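Response regulator (Pseudomonas putida, PDB 3HDV) probably acts in two-component signalling, its receiver domain taking up a phosphoryl group on a conserved aspartate to switch a regulatory output. Local coordinates at residues A81-V93 and V104-L117. Sequence-based numbering, arbitrary orientation.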
loop_
_atom_site.group_PDB
_atom_site.type_symbol
_atom_site.label_atom_id
_atom_site.label_comp_id
_atom_site.label_asym_id
_atom_site.label_seq_id
_atom_site.Cartn_x
_atom_site.Cartn_y
_atom_site.Cartn_z
ATOM N N ALA B 81 0.475 -23.875 12.798
ATOM C CA ALA B 81 0.850 -24.266 11.432
ATOM C C ALA B 81 0.682 -23.113 10.436
ATOM O O ALA B 81 0.970 -23.283 9.257
ATOM C CB ALA B 81 0.043 -25.504 10.959
ATOM N N LEU B 82 0.210 -21.962 10.899
ATOM C CA LEU B 82 -0.027 -20.802 10.025
ATOM C C LEU B 82 1.217 -20.429 9.190
ATOM O O LEU B 82 2.305 -20.234 9.738
ATOM C CB LEU B 82 -0.457 -19.585 10.837
ATOM C CG LEU B 82 -0.743 -18.288 10.045
ATOM C CD1 LEU B 82 -2.024 -18.370 9.212
ATOM C CD2 LEU B 82 -0.850 -17.143 11.034
ATOM N N SER B 83 1.028 -20.369 7.881
ATOM C CA SER B 83 2.035 -19.838 6.973
ATOM C C SER B 83 2.310 -18.350 7.234
ATOM O O SER B 83 1.394 -17.545 7.217
ATOM C CB SER B 83 1.498 -19.965 5.567
ATOM O OG SER B 83 1.591 -21.312 5.215
ATOM N N ILE B 84 3.576 -18.007 7.429
ATOM C CA ILE B 84 3.948 -16.635 7.746
ATOM C C ILE B 84 5.112 -16.229 6.855
ATOM O O ILE B 84 6.100 -16.962 6.726
ATOM C CB ILE B 84 4.324 -16.505 9.230
ATOM C CG1 ILE B 84 3.114 -16.860 10.100
ATOM C CG2 ILE B 84 4.841 -15.084 9.603
ATOM C CD1 ILE B 84 3.505 -16.900 11.570
ATOM N N ILE B 85 4.959 -15.062 6.236
ATOM C CA ILE B 85 6.015 -14.412 5.460
ATOM C C ILE B 85 6.341 -13.092 6.243
ATOM O O ILE B 85 5.456 -12.297 6.558
ATOM C CB ILE B 85 5.569 -14.068 4.027
ATOM C CG1 ILE B 85 5.300 -15.327 3.201
ATOM C CG2 ILE B 85 6.661 -13.125 3.327
ATOM C CD1 ILE B 85 4.578 -15.041 1.915
ATOM N N VAL B 86 7.609 -12.920 6.585
ATOM C CA VAL B 86 8.096 -11.700 7.260
ATOM C C VAL B 86 8.555 -10.721 6.177
ATOM O O VAL B 86 9.325 -11.102 5.272
ATOM C CB VAL B 86 9.202 -12.044 8.240
ATOM C CG1 VAL B 86 9.957 -10.756 8.750
ATOM C CG2 VAL B 86 8.550 -12.846 9.473
ATOM N N VAL B 87 8.025 -9.508 6.242
ATOM C CA VAL B 87 8.549 -8.364 5.465
ATOM C C VAL B 87 9.028 -7.282 6.427
ATOM O O VAL B 87 8.221 -6.520 6.959
ATOM C CB VAL B 87 7.542 -7.879 4.402
ATOM C CG1 VAL B 87 8.162 -6.735 3.550
ATOM C CG2 VAL B 87 7.161 -9.093 3.432
ATOM N N SER B 88 10.354 -7.180 6.615
ATOM C CA SER B 88 10.892 -6.401 7.731
ATOM C C SER B 88 11.587 -5.079 7.423
ATOM O O SER B 88 12.393 -4.982 6.459
ATOM C CB SER B 88 11.896 -7.274 8.460
ATOM O OG SER B 88 12.308 -6.644 9.639
ATOM N N GLY B 89 11.309 -4.081 8.275
ATOM C CA GLY B 89 12.178 -2.912 8.399
ATOM C C GLY B 89 13.513 -3.273 9.046
ATOM O O GLY B 89 13.908 -4.434 9.037
ATOM N N ASP B 90 14.200 -2.297 9.633
ATOM C CA ASP B 90 15.511 -2.531 10.287
ATOM C C ASP B 90 15.516 -3.752 11.214
ATOM O O ASP B 90 14.656 -3.886 12.115
ATOM C CB ASP B 90 15.939 -1.302 11.119
ATOM C CG ASP B 90 16.145 -0.025 10.263
ATOM O OD1 ASP B 90 16.248 -0.094 8.990
ATOM O OD2 ASP B 90 16.177 1.067 10.888
ATOM N N THR B 91 16.467 -4.644 10.990
ATOM C CA THR B 91 16.544 -5.871 11.779
ATOM C C THR B 91 18.046 -6.213 11.821
ATOM O O THR B 91 18.869 -5.338 11.542
ATOM C CB THR B 91 15.641 -7.023 11.181
ATOM O OG1 THR B 91 15.869 -8.259 11.890
ATOM C CG2 THR B 91 15.919 -7.274 9.679
ATOM N N ASP B 92 18.418 -7.441 12.140
ATOM C CA ASP B 92 19.838 -7.781 12.213
ATOM C C ASP B 92 19.885 -9.278 12.161
ATOM O O ASP B 92 18.834 -9.923 12.164
ATOM C CB ASP B 92 20.465 -7.288 13.515
ATOM C CG ASP B 92 19.635 -7.695 14.752
ATOM O OD1 ASP B 92 19.479 -8.880 15.009
ATOM O OD2 ASP B 92 19.122 -6.815 15.476
ATOM N N VAL B 93 21.098 -9.814 12.082
ATOM C CA VAL B 93 21.303 -11.208 11.858
ATOM C C VAL B 93 20.736 -12.054 12.967
ATOM O O VAL B 93 20.078 -13.030 12.689
ATOM C CB VAL B 93 22.792 -11.542 11.571
ATOM C CG1 VAL B 93 23.024 -13.057 11.608
ATOM C CG2 VAL B 93 23.191 -10.941 10.217
ATOM N N VAL B 104 9.259 -19.488 9.548
ATOM C CA VAL B 104 8.530 -18.647 8.600
ATOM C C VAL B 104 8.698 -19.167 7.165
ATOM O O VAL B 104 9.656 -19.841 6.870
ATOM C CB VAL B 104 8.872 -17.143 8.771
ATOM C CG1 VAL B 104 8.567 -16.695 10.186
ATOM C CG2 VAL B 104 10.362 -16.839 8.396
ATOM N N VAL B 105 7.764 -18.876 6.278
ATOM C CA VAL B 105 7.897 -19.223 4.831
ATOM C C VAL B 105 9.114 -18.505 4.209
ATOM O O VAL B 105 9.904 -19.115 3.474
ATOM C CB VAL B 105 6.621 -18.804 4.085
ATOM C CG1 VAL B 105 6.759 -18.877 2.506
ATOM C CG2 VAL B 105 5.437 -19.670 4.600
ATOM N N ASP B 106 9.238 -17.195 4.457
ATOM C CA ASP B 106 10.450 -16.493 4.035
ATOM C C ASP B 106 10.563 -15.223 4.843
ATOM O O ASP B 106 9.611 -14.870 5.565
ATOM C CB ASP B 106 10.390 -16.131 2.540
ATOM C CG ASP B 106 11.778 -16.076 1.883
ATOM O OD1 ASP B 106 12.853 -15.914 2.550
ATOM O OD2 ASP B 106 11.790 -16.234 0.655
ATOM N N PHE B 107 11.704 -14.522 4.684
ATOM C CA PHE B 107 12.033 -13.342 5.475
ATOM C C PHE B 107 12.556 -12.382 4.420
ATOM O O PHE B 107 13.656 -12.568 3.916
ATOM C CB PHE B 107 13.101 -13.731 6.511
ATOM C CG PHE B 107 13.474 -12.653 7.514
ATOM C CD1 PHE B 107 13.271 -12.869 8.872
ATOM C CD2 PHE B 107 14.106 -11.465 7.117
ATOM C CE1 PHE B 107 13.629 -11.900 9.844
ATOM C CE2 PHE B 107 14.470 -10.468 8.079
ATOM C CZ PHE B 107 14.236 -10.693 9.439
ATOM N N LEU B 108 11.778 -11.359 4.091
ATOM C CA LEU B 108 12.158 -10.385 3.087
ATOM C C LEU B 108 12.487 -9.053 3.724
ATOM O O LEU B 108 11.838 -8.652 4.680
ATOM C CB LEU B 108 10.994 -10.169 2.117
ATOM C CG LEU B 108 10.806 -11.097 0.918
ATOM C CD1 LEU B 108 11.030 -12.511 1.241
ATOM C CD2 LEU B 108 9.443 -10.888 0.183
ATOM N N LEU B 109 13.429 -8.315 3.153
ATOM C CA LEU B 109 13.713 -6.961 3.650
ATOM C C LEU B 109 12.985 -5.905 2.838
ATOM O O LEU B 109 12.829 -6.037 1.622
ATOM C CB LEU B 109 15.234 -6.688 3.718
ATOM C CG LEU B 109 16.115 -7.591 4.615
ATOM C CD1 LEU B 109 17.615 -7.277 4.373
ATOM C CD2 LEU B 109 15.778 -7.350 6.065
ATOM N N LYS B 110 12.515 -4.874 3.518
ATOM C CA LYS B 110 11.963 -3.684 2.857
ATOM C C LYS B 110 13.152 -2.900 2.217
ATOM O O LYS B 110 14.252 -3.022 2.693
ATOM C CB LYS B 110 11.188 -2.818 3.871
ATOM C CG LYS B 110 9.933 -3.510 4.525
ATOM C CD LYS B 110 9.302 -2.631 5.593
ATOM C CE LYS B 110 8.579 -1.434 4.948
ATOM N NZ LYS B 110 7.967 -0.469 5.964
ATOM N N PRO B 111 12.939 -2.159 1.111
ATOM C CA PRO B 111 11.722 -2.081 0.273
ATOM C C PRO B 111 11.434 -3.429 -0.394
ATOM O O PRO B 111 12.324 -4.059 -1.023
ATOM C CB PRO B 111 12.058 -1.008 -0.789
ATOM C CG PRO B 111 13.297 -0.354 -0.336
ATOM C CD PRO B 111 14.029 -1.302 0.572
ATOM N N VAL B 112 10.201 -3.893 -0.221
ATOM C CA VAL B 112 9.899 -5.259 -0.557
ATOM C C VAL B 112 9.981 -5.449 -2.060
ATOM O O VAL B 112 9.618 -4.551 -2.845
ATOM C CB VAL B 112 8.496 -5.706 -0.000
ATOM C CG1 VAL B 112 7.350 -4.831 -0.608
ATOM C CG2 VAL B 112 8.256 -7.240 -0.212
ATOM N N ASP B 113 10.503 -6.611 -2.445
ATOM C CA ASP B 113 10.451 -7.076 -3.825
ATOM C C ASP B 113 9.096 -7.763 -4.062
ATOM O O ASP B 113 8.835 -8.920 -3.669
ATOM C CB ASP B 113 11.668 -7.975 -4.075
ATOM C CG ASP B 113 11.633 -8.691 -5.408
ATOM O OD1 ASP B 113 10.555 -8.854 -6.035
ATOM O OD2 ASP B 113 12.721 -9.157 -5.793
ATOM N N LEU B 114 8.198 -6.989 -4.659
ATOM C CA LEU B 114 6.803 -7.371 -4.844
ATOM C C LEU B 114 6.614 -8.620 -5.719
ATOM O O LEU B 114 5.773 -9.489 -5.431
ATOM C CB LEU B 114 6.022 -6.172 -5.402
ATOM C CG LEU B 114 5.808 -5.034 -4.393
ATOM C CD1 LEU B 114 5.150 -3.876 -5.092
ATOM C CD2 LEU B 114 4.901 -5.500 -3.282
ATOM N N GLY B 115 7.406 -8.709 -6.795
ATOM C CA GLY B 115 7.331 -9.856 -7.658
ATOM C C GLY B 115 7.704 -11.093 -6.876
ATOM O O GLY B 115 7.003 -12.104 -6.970
ATOM N N LYS B 116 8.798 -11.041 -6.117
ATOM C CA LYS B 116 9.160 -12.195 -5.264
ATOM C C LYS B 116 8.091 -12.482 -4.199
ATOM O O LYS B 116 7.735 -13.654 -3.935
ATOM C CB LYS B 116 10.496 -11.964 -4.569
ATOM C CG LYS B 116 10.966 -13.108 -3.623
ATOM C CD LYS B 116 12.121 -12.603 -2.725
ATOM C CE LYS B 116 12.946 -13.760 -2.079
ATOM N NZ LYS B 116 14.185 -13.219 -1.349
ATOM N N LEU B 117 7.592 -11.421 -3.566
ATOM C CA LEU B 117 6.479 -11.595 -2.592
ATOM C C LEU B 117 5.283 -12.353 -3.185
ATOM O O LEU B 117 4.770 -13.288 -2.574
ATOM C CB LEU B 117 6.008 -10.249 -2.013
ATOM C CG LEU B 117 4.895 -10.297 -0.947
ATOM C CD1 LEU B 117 5.194 -11.205 0.304
ATOM C CD2 LEU B 117 4.591 -8.842 -0.466
HETATM O O HOH W 1 14.690 -3.398 5.507
#
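Val86 and Phe107 are paired on the adjacent parallel strands 83-88 and 106-109, both side chains rising from the same face of the sheet. Between the strands, Leu108 N gives a nearly straight hydrogen bond to Val86 O (2.7 Å), and Ser88 N, in turn, bonds to Leu108 O. From CB of Phe107, CG is set anti to the backbone nitrogen (chi1 -174°), which lifts the ring off the sheet and leans it forward, toward Thr91. CD1 and CE1 lie under Val86 CG1, a CH-pi contact 4.0 Å from the ring centroid and 15° off its normal; CE2 passes Ser88 CB obliquely, and CZ meets Thr91 at the ring edge, CG2 3.8 Å away. Leu60 and Val99 also touch this side chain, so a broad, flat, apolar group suits the place. Were Phe107 cut back to an alanine, Val86 CG1 would probably lose the ring face it rests on and the Thr91 methyl its aromatic neighbour. Beta-branched valines suit the extended strand: Val86 turns its other methyl, CG2, to Val104 CG1. On the opposite face of the sheet, Val87 CG1 packs on Val112 in the loop leading to the helix, while Ile85 CG2 reaches Leu117 CD1 (3.9 Å) on helix 114-124. Just past strand 106-109, Lys110 N donates to Ser88 O (2.9 Å), which brings its aliphatic CG against the same oxygen, while water 1 links Ser88 O to Lys110 O. Gly89 N hydrogen-bonds to Asp59, the predicted phosphorylation site, so this end borders the probable active site; the Lys110-Pro111 peptide is cis, as in other receiver domains. Helix 93-101 connects the two strands, completing a beta-alpha-beta crossover at the sheet edge of the CheY-like receiver fold.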